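Local coordinates for Esterase/lipase-like protein (PDB 6A6O) that probably hydrolyses both acetyl esters and beta-1,4-xylosides, acting as a bifunctional acetyl esterase and xylosidase, at residues 58-63 and 127-132; 31-36 and 95-100; 213-218 and 245-250. One frame throughout, in Å; residues are numbered along the deposited sequence.

Contact 1: 58-63 and 127-132; sequences IVFPGG and IGVLGF
Two neighbouring parallel strands, 54-60 and 127-132, pair at the centre of the sheet of what is, by family, an alpha/beta hydrolase. Ile58 is bridged to Val129, Val59 to Leu130 and Phe60 to Gly131. Leu130 bonds to the neighbouring strand twice. Its N donates to Ile58 O at 2.9 Å, and its O accepts from Phe60 N at 2.6 Å in a nearly straight bond. Ile58 N to Gly128 O (2.9 Å) and Phe132 N to Phe60 O (3.1 Å) complete the set.

Ile58, Phe60 and Val129 share one face. Phe60 CG stands anti to its carbonyl carbon (chi1 -65°), which swings the ring back along the strand. Ile58 CG2 then lies at its edge, in plane, and Val129 CB lies over one face near the rim. Phe60 CZ touches Val129 CG1 at 3.7 Å. Helices 101-115 and 134-142 pack on this side. On the other face, Val59 CG1 meets the edge of the Phe132 ring at CE1 (4.2 Å), and Val76 of helix 74-82 packs against both residues.

Past the strand, Gly62 CA lies 3.0 Å from Phe132 O, and Glu72 OE1 is hydrogen-bonded to Gly62 N. Gly131 begins a GxSxG sequence, and Ser133 follows Phe132. The arrangement is consistent with the nucleophile elbow of an alpha/beta hydrolase, with the Gly62-Gly63 loop that follows strand 54-60 beside it.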
# COMPACT_ATOMS: atom_id res chain seq x y z
N ILE A 58 0.49 -6.04 -3.31
CA ILE A 58 -0.76 -5.83 -2.58
C ILE A 58 -1.18 -4.39 -2.79
O ILE A 58 -0.41 -3.46 -2.51
CB ILE A 58 -0.59 -6.12 -1.08
CG1 ILE A 58 0.00 -7.52 -0.87
CG2 ILE A 58 -1.94 -5.98 -0.37
CD1 ILE A 58 0.40 -7.78 0.59
N VAL A 59 -2.40 -4.20 -3.28
CA VAL A 59 -2.92 -2.89 -3.65
C VAL A 59 -3.69 -2.31 -2.47
O VAL A 59 -4.60 -2.97 -1.93
CB VAL A 59 -3.81 -2.97 -4.89
CG1 VAL A 59 -4.43 -1.60 -5.17
CG2 VAL A 59 -3.00 -3.47 -6.07
N PHE A 60 -3.32 -1.09 -2.06
CA PHE A 60 -4.01 -0.36 -0.99
C PHE A 60 -4.86 0.72 -1.63
O PHE A 60 -4.32 1.78 -2.00
CB PHE A 60 -3.01 0.28 -0.01
CG PHE A 60 -2.15 -0.67 0.78
CD1 PHE A 60 -2.11 -2.04 0.53
CD2 PHE A 60 -1.36 -0.17 1.81
CE1 PHE A 60 -1.31 -2.87 1.28
CE2 PHE A 60 -0.56 -1.00 2.57
CZ PHE A 60 -0.52 -2.35 2.31
N PRO A 61 -6.17 0.55 -1.77
CA PRO A 61 -6.99 1.60 -2.37
C PRO A 61 -7.07 2.83 -1.47
O PRO A 61 -6.86 2.75 -0.26
CB PRO A 61 -8.37 0.94 -2.52
CG PRO A 61 -8.39 -0.11 -1.46
CD PRO A 61 -6.98 -0.60 -1.31
N GLY A 62 -7.37 3.97 -2.08
CA GLY A 62 -7.58 5.21 -1.36
C GLY A 62 -9.02 5.37 -0.90
O GLY A 62 -9.83 4.44 -0.96
N GLY A 63 -9.34 6.58 -0.44
CA GLY A 63 -10.66 6.83 0.14
C GLY A 63 -10.66 7.58 1.46
O GLY A 63 -11.63 7.50 2.22
N ILE A 127 7.45 -9.29 -2.66
CA ILE A 127 6.12 -8.89 -2.21
C ILE A 127 6.17 -7.40 -1.92
O ILE A 127 6.77 -6.99 -0.91
CB ILE A 127 5.67 -9.67 -0.97
CG1 ILE A 127 5.56 -11.16 -1.28
CG2 ILE A 127 4.33 -9.13 -0.45
CD1 ILE A 127 5.43 -12.02 -0.05
N GLY A 128 5.56 -6.59 -2.78
CA GLY A 128 5.52 -5.16 -2.62
C GLY A 128 4.10 -4.65 -2.38
O GLY A 128 3.13 -5.40 -2.38
N VAL A 129 4.01 -3.34 -2.15
CA VAL A 129 2.72 -2.70 -1.91
C VAL A 129 2.58 -1.52 -2.86
O VAL A 129 3.57 -0.88 -3.24
CB VAL A 129 2.54 -2.25 -0.44
CG1 VAL A 129 2.50 -3.48 0.51
CG2 VAL A 129 3.64 -1.24 -0.06
N LEU A 130 1.34 -1.25 -3.25
CA LEU A 130 1.00 -0.14 -4.14
C LEU A 130 -0.23 0.54 -3.57
O LEU A 130 -1.24 -0.12 -3.31
CB LEU A 130 0.77 -0.65 -5.58
CG LEU A 130 0.45 0.37 -6.69
CD1 LEU A 130 0.85 -0.12 -8.07
CD2 LEU A 130 -1.04 0.73 -6.68
N GLY A 131 -0.15 1.84 -3.32
CA GLY A 131 -1.23 2.55 -2.67
C GLY A 131 -1.55 3.85 -3.37
O GLY A 131 -0.68 4.52 -3.92
N PHE A 132 -2.84 4.20 -3.33
CA PHE A 132 -3.38 5.44 -3.87
C PHE A 132 -3.87 6.33 -2.74
O PHE A 132 -4.68 5.89 -1.90
CB PHE A 132 -4.57 5.16 -4.80
CG PHE A 132 -4.25 4.32 -5.99
CD1 PHE A 132 -4.29 2.93 -5.92
CD2 PHE A 132 -3.93 4.92 -7.20
CE1 PHE A 132 -4.03 2.17 -7.05
CE2 PHE A 132 -3.66 4.17 -8.32
CZ PHE A 132 -3.70 2.79 -8.25

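Contact 2: 31-36 and 95-100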
# COMPACT_ATOMS: atom_id res chain seq x y z
N PRO A 31 -6.82 -7.30 16.35
CA PRO A 31 -6.53 -6.26 17.34
C PRO A 31 -7.45 -5.06 17.16
O PRO A 31 -7.77 -4.66 16.03
CB PRO A 31 -5.07 -5.89 17.07
CG PRO A 31 -4.79 -6.36 15.66
CD PRO A 31 -5.67 -7.57 15.47
N LEU A 32 -7.89 -4.49 18.28
CA LEU A 32 -8.75 -3.31 18.32
C LEU A 32 -10.07 -3.53 17.58
O LEU A 32 -10.71 -2.58 17.13
CB LEU A 32 -8.01 -2.08 17.75
CG LEU A 32 -6.62 -1.86 18.35
CD1 LEU A 32 -5.91 -0.66 17.72
CD2 LEU A 32 -6.69 -1.67 19.85
N PHE A 33 -10.51 -4.78 17.49
CA PHE A 33 -11.74 -5.10 16.78
C PHE A 33 -12.95 -4.61 17.57
O PHE A 33 -13.01 -4.72 18.80
CB PHE A 33 -11.83 -6.60 16.54
CG PHE A 33 -12.92 -7.00 15.59
CD1 PHE A 33 -12.87 -6.61 14.26
CD2 PHE A 33 -13.99 -7.76 16.02
CE1 PHE A 33 -13.88 -6.98 13.38
CE2 PHE A 33 -14.99 -8.13 15.15
CZ PHE A 33 -14.94 -7.74 13.83
N ASP A 34 -13.93 -4.07 16.84
CA ASP A 34 -15.21 -3.66 17.41
C ASP A 34 -16.28 -4.62 16.92
O ASP A 34 -16.80 -4.44 15.81
CB ASP A 34 -15.54 -2.22 17.01
CG ASP A 34 -16.93 -1.78 17.46
OD1 ASP A 34 -17.56 -2.48 18.27
OD2 ASP A 34 -17.39 -0.72 16.99
N PRO A 35 -16.66 -5.62 17.71
CA PRO A 35 -17.60 -6.64 17.21
C PRO A 35 -18.96 -6.08 16.82
O PRO A 35 -19.67 -6.72 16.03
CB PRO A 35 -17.70 -7.63 18.37
CG PRO A 35 -17.32 -6.84 19.58
CD PRO A 35 -16.30 -5.84 19.12
N ALA A 36 -19.34 -4.89 17.31
CA ALA A 36 -20.55 -4.23 16.83
C ALA A 36 -20.44 -3.86 15.36
O ALA A 36 -21.47 -3.71 14.69
CB ALA A 36 -20.84 -2.99 17.67
N GLN A 95 -12.94 4.42 8.94
CA GLN A 95 -13.82 5.09 9.89
C GLN A 95 -15.08 4.26 10.11
O GLN A 95 -15.68 3.78 9.14
CB GLN A 95 -14.18 6.47 9.36
CG GLN A 95 -14.80 7.43 10.36
CD GLN A 95 -15.03 8.80 9.77
OE1 GLN A 95 -15.85 8.97 8.86
NE2 GLN A 95 -14.29 9.79 10.26
N PRO A 96 -15.54 4.08 11.37
CA PRO A 96 -15.09 4.76 12.59
C PRO A 96 -13.85 4.17 13.25
O PRO A 96 -13.48 4.62 14.33
CB PRO A 96 -16.29 4.62 13.53
CG PRO A 96 -16.91 3.34 13.13
CD PRO A 96 -16.70 3.21 11.63
N TYR A 97 -13.22 3.17 12.64
CA TYR A 97 -11.92 2.77 13.15
C TYR A 97 -10.94 3.93 12.97
O TYR A 97 -11.12 4.80 12.11
CB TYR A 97 -11.40 1.53 12.44
CG TYR A 97 -12.04 0.22 12.88
CD1 TYR A 97 -11.62 -0.43 14.02
CD2 TYR A 97 -13.06 -0.35 12.12
CE1 TYR A 97 -12.20 -1.64 14.42
CE2 TYR A 97 -13.64 -1.56 12.50
CZ TYR A 97 -13.21 -2.19 13.65
OH TYR A 97 -13.78 -3.38 14.03
N LYS A 98 -9.92 3.95 13.82
CA LYS A 98 -8.88 4.97 13.80
C LYS A 98 -7.52 4.30 13.85
O LYS A 98 -7.40 3.09 14.05
CB LYS A 98 -9.02 5.94 14.98
CG LYS A 98 -10.19 6.88 14.85
CD LYS A 98 -10.20 7.92 15.95
CE LYS A 98 -11.13 9.05 15.57
NZ LYS A 98 -12.39 8.54 14.95
N HIS A 99 -6.48 5.12 13.68
CA HIS A 99 -5.13 4.65 13.95
C HIS A 99 -5.08 3.99 15.32
O HIS A 99 -5.68 4.51 16.27
CB HIS A 99 -4.15 5.83 13.90
CG HIS A 99 -2.77 5.49 14.35
ND1 HIS A 99 -1.86 4.85 13.54
CD2 HIS A 99 -2.15 5.67 15.54
CE1 HIS A 99 -0.73 4.67 14.20
NE2 HIS A 99 -0.88 5.16 15.42
N PRO A 100 -4.36 2.87 15.49
CA PRO A 100 -3.53 2.24 14.46
C PRO A 100 -4.16 1.07 13.72
O PRO A 100 -3.41 0.29 13.12
CB PRO A 100 -2.34 1.73 15.26
CG PRO A 100 -2.95 1.33 16.57
CD PRO A 100 -4.08 2.31 16.82
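Tyr97 meets 31-36 with the edge of its ring, not with a face. Its CG is anti to the carbonyl carbon (chi1 -76°), and the ring reaches across to the backbone of the opposite loop. Tyr97 OH accepts a hydrogen bond from Asp34 N at 2.9 Å, and the bond is nearly straight at 167°. Leu32 O lies in the ring plane, 3.2 Å from Tyr97 CE1. The carbonyl therefore faces the positively polarised C-H rim.

The side chain of Phe33 leaves its backbone heading away from 95-100, but the near edge of the ring still comes close: Phe33 CD1 is 3.4 Å from Tyr97 OH. The two side chains are set obliquely to each other. Asp34 CB adds a contact of 3.7 Å to the same oxygen. The Asp34 carboxylate serves its own loop: OD1 takes Ala36 N from above the carboxylate plane, which makes an Asx turn.

Leu32 forms the second point of contact. Leu32 CD1 touches Pro100 CD at 3.6 Å and Pro100 CG at 3.7 Å, the side chains crossing at about a right angle. Pro100 follows a cis peptide bond and is the N-cap of helix 101-115, whose Leu104 also meets Leu32. Arg93 bonds Pro31 O and makes a cation-pi contact with Tyr97.

Asp34 N to Tyr97 OH is the one hydrogen bond between the two segments; a carbonyl at the ring edge and apolar contacts go with it. The phenol oxygen thus satisfies a backbone N-H between loops that have no regular strand pairing, and Tyr97 carries most of the contact made by 95-100.

Contact 3: 213-218 and 245-250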
# COMPACT_ATOMS: atom_id res chain seq x y z
N PRO A 213 13.11 0.18 -2.30
CA PRO A 213 12.98 1.03 -3.49
C PRO A 213 11.53 1.45 -3.71
O PRO A 213 10.61 0.65 -3.56
CB PRO A 213 13.47 0.12 -4.62
CG PRO A 213 14.30 -0.93 -3.97
CD PRO A 213 13.77 -1.11 -2.58
N THR A 214 11.35 2.71 -4.11
CA THR A 214 10.04 3.34 -4.17
C THR A 214 9.85 4.02 -5.52
O THR A 214 10.79 4.58 -6.08
CB THR A 214 9.87 4.36 -3.02
OG1 THR A 214 9.97 3.68 -1.76
CG2 THR A 214 8.50 5.08 -3.07
N PHE A 215 8.63 3.92 -6.06
CA PHE A 215 8.19 4.60 -7.27
C PHE A 215 7.04 5.50 -6.85
O PHE A 215 6.10 5.03 -6.20
CB PHE A 215 7.74 3.56 -8.31
CG PHE A 215 7.14 4.13 -9.59
CD1 PHE A 215 5.86 4.68 -9.61
CD2 PHE A 215 7.84 4.03 -10.79
CE1 PHE A 215 5.31 5.17 -10.80
CE2 PHE A 215 7.29 4.50 -11.99
CZ PHE A 215 6.03 5.07 -12.00
N LEU A 216 7.09 6.79 -7.21
CA LEU A 216 6.01 7.72 -6.90
C LEU A 216 5.53 8.41 -8.16
O LEU A 216 6.32 8.69 -9.07
CB LEU A 216 6.44 8.84 -5.93
CG LEU A 216 7.11 8.47 -4.61
CD1 LEU A 216 8.63 8.44 -4.81
CD2 LEU A 216 6.72 9.47 -3.51
N TRP A 217 4.22 8.70 -8.20
CA TRP A 217 3.72 9.62 -9.22
C TRP A 217 2.61 10.49 -8.65
O TRP A 217 1.97 10.15 -7.65
CB TRP A 217 3.28 8.88 -10.50
CG TRP A 217 1.96 8.18 -10.42
CD1 TRP A 217 1.72 6.90 -10.00
CD2 TRP A 217 0.68 8.71 -10.80
NE1 TRP A 217 0.37 6.60 -10.09
CE2 TRP A 217 -0.29 7.70 -10.57
CE3 TRP A 217 0.26 9.94 -11.30
CZ2 TRP A 217 -1.65 7.89 -10.83
CZ3 TRP A 217 -1.10 10.13 -11.56
CH2 TRP A 217 -2.03 9.11 -11.33
N HIS A 218 2.40 11.64 -9.30
CA HIS A 218 1.52 12.70 -8.80
C HIS A 218 1.23 13.66 -9.94
O HIS A 218 2.00 13.74 -10.90
CB HIS A 218 2.19 13.45 -7.63
CG HIS A 218 1.27 13.80 -6.49
ND1 HIS A 218 1.52 13.41 -5.20
CD2 HIS A 218 0.16 14.58 -6.44
CE1 HIS A 218 0.57 13.87 -4.41
NE2 HIS A 218 -0.26 14.60 -5.13
N GLU A 245 12.15 6.36 -8.04
CA GLU A 245 11.64 6.90 -9.29
C GLU A 245 10.45 7.79 -8.96
O GLU A 245 9.62 7.43 -8.11
CB GLU A 245 11.22 5.78 -10.25
CG GLU A 245 10.74 6.27 -11.61
CD GLU A 245 11.06 5.30 -12.74
OE1 GLU A 245 12.03 4.54 -12.61
OE2 GLU A 245 10.34 5.30 -13.77
N LEU A 246 10.39 8.97 -9.60
CA LEU A 246 9.30 9.91 -9.34
C LEU A 246 8.86 10.52 -10.66
O LEU A 246 9.69 10.98 -11.44
CB LEU A 246 9.74 11.01 -8.37
CG LEU A 246 8.83 12.25 -8.25
CD1 LEU A 246 7.50 11.93 -7.63
CD2 LEU A 246 9.53 13.35 -7.43
N HIS A 247 7.55 10.54 -10.89
CA HIS A 247 7.00 11.16 -12.09
C HIS A 247 5.88 12.10 -11.70
O HIS A 247 4.86 11.67 -11.17
CB HIS A 247 6.48 10.11 -13.07
CG HIS A 247 7.54 9.16 -13.53
ND1 HIS A 247 8.51 9.51 -14.44
CD2 HIS A 247 7.79 7.87 -13.20
CE1 HIS A 247 9.31 8.48 -14.65
NE2 HIS A 247 8.89 7.47 -13.91
N ILE A 248 6.06 13.39 -11.98
CA ILE A 248 5.01 14.37 -11.75
C ILE A 248 4.58 14.90 -13.11
O ILE A 248 5.41 15.40 -13.89
CB ILE A 248 5.48 15.50 -10.83
CG1 ILE A 248 5.71 14.95 -9.41
CG2 ILE A 248 4.44 16.63 -10.82
CD1 ILE A 248 6.51 15.90 -8.55
N PHE A 249 3.30 14.74 -13.41
CA PHE A 249 2.73 15.32 -14.60
C PHE A 249 2.03 16.64 -14.26
O PHE A 249 1.56 16.82 -13.13
CB PHE A 249 1.74 14.34 -15.23
CG PHE A 249 2.39 13.06 -15.67
CD1 PHE A 249 3.09 12.99 -16.87
CD2 PHE A 249 2.36 11.93 -14.84
CE1 PHE A 249 3.71 11.82 -17.26
CE2 PHE A 249 2.99 10.76 -15.24
CZ PHE A 249 3.65 10.71 -16.44
N PRO A 250 2.00 17.59 -15.19
CA PRO A 250 1.55 18.94 -14.82
C PRO A 250 0.10 19.00 -14.37
O PRO A 250 -0.19 19.69 -13.39
CB PRO A 250 1.76 19.76 -16.11
CG PRO A 250 2.80 19.02 -16.87
CD PRO A 250 2.61 17.56 -16.54
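His247 NE2 donates to Glu245 OE2 at 2.6 Å, and Phe215 of the neighbouring strand packs against both residues. The bond is nearly straight, lies close to the His247 ring plane and meets the carboxylate on its anti side. It fixes the rotation of the imidazole, and the nearby negative charge would probably favour its protonated form.

Phe215 lies beside Glu245 and crosses His247 at about a right angle. With CG anti to the backbone N (chi1 175°), Phe215 lays its ring alongside the Glu245 chain, ring and carboxylate planes 38° apart. Phe215 CE2 is 3.6 Å from Glu245 OE2. Phe215 CZ reaches the edge of the His247 ring at CD2, 3.5 Å away, and the two ring planes are 50° apart. Helix 268-278 packs on this face, where Trp268 stacks on Trp217.

The backbones pair in parallel. Leu216 O takes one N-H, from His247 N at 2.9 Å, and a C-H...O contact from Leu246 CA at 3.2 Å. His247 O accepts from His218 N at 3.1 Å and is approached by Trp217 CA. Three further backbone bonds, Glu245 N to Thr214 O, Leu216 N to Glu245 O and Phe249 N to His218 O, complete the pairing.

On the other face, Leu216 CB meets Leu246 CD1 at 3.7 Å. Helix 228-239 packs there, and its Ser230 bonds His218 ND1. Strand, helix and strand together form a beta-alpha-beta crossover, ending at the outermost strand of the sheet, as in alpha/beta hydrolases.

How the contacts relate
Contacts 1 and 3 belong to the same mixed sheet. Only strand 167-170 lies between strands 127-132 and 214-219, and the contact centres are about 15 Å apart. Contact 1 is central and buried; contact 3 joins the edge strand 244-249. Contact 2 lies near the surface, with its centre about 20 Å from that of contact 1 and about 32 Å from that of contact 3, on the opposite side of the chain's centre from contact 3. Helix 101-115 connects contacts 1 and 2: it starts after 95-100 and packs on the face of Ile58, Phe60 and Val129. The segments of these two alternate along the chain, and contact 3 follows both. Contact 1 ends at the probable nucleophile elbow, while contact 2 joins two loops.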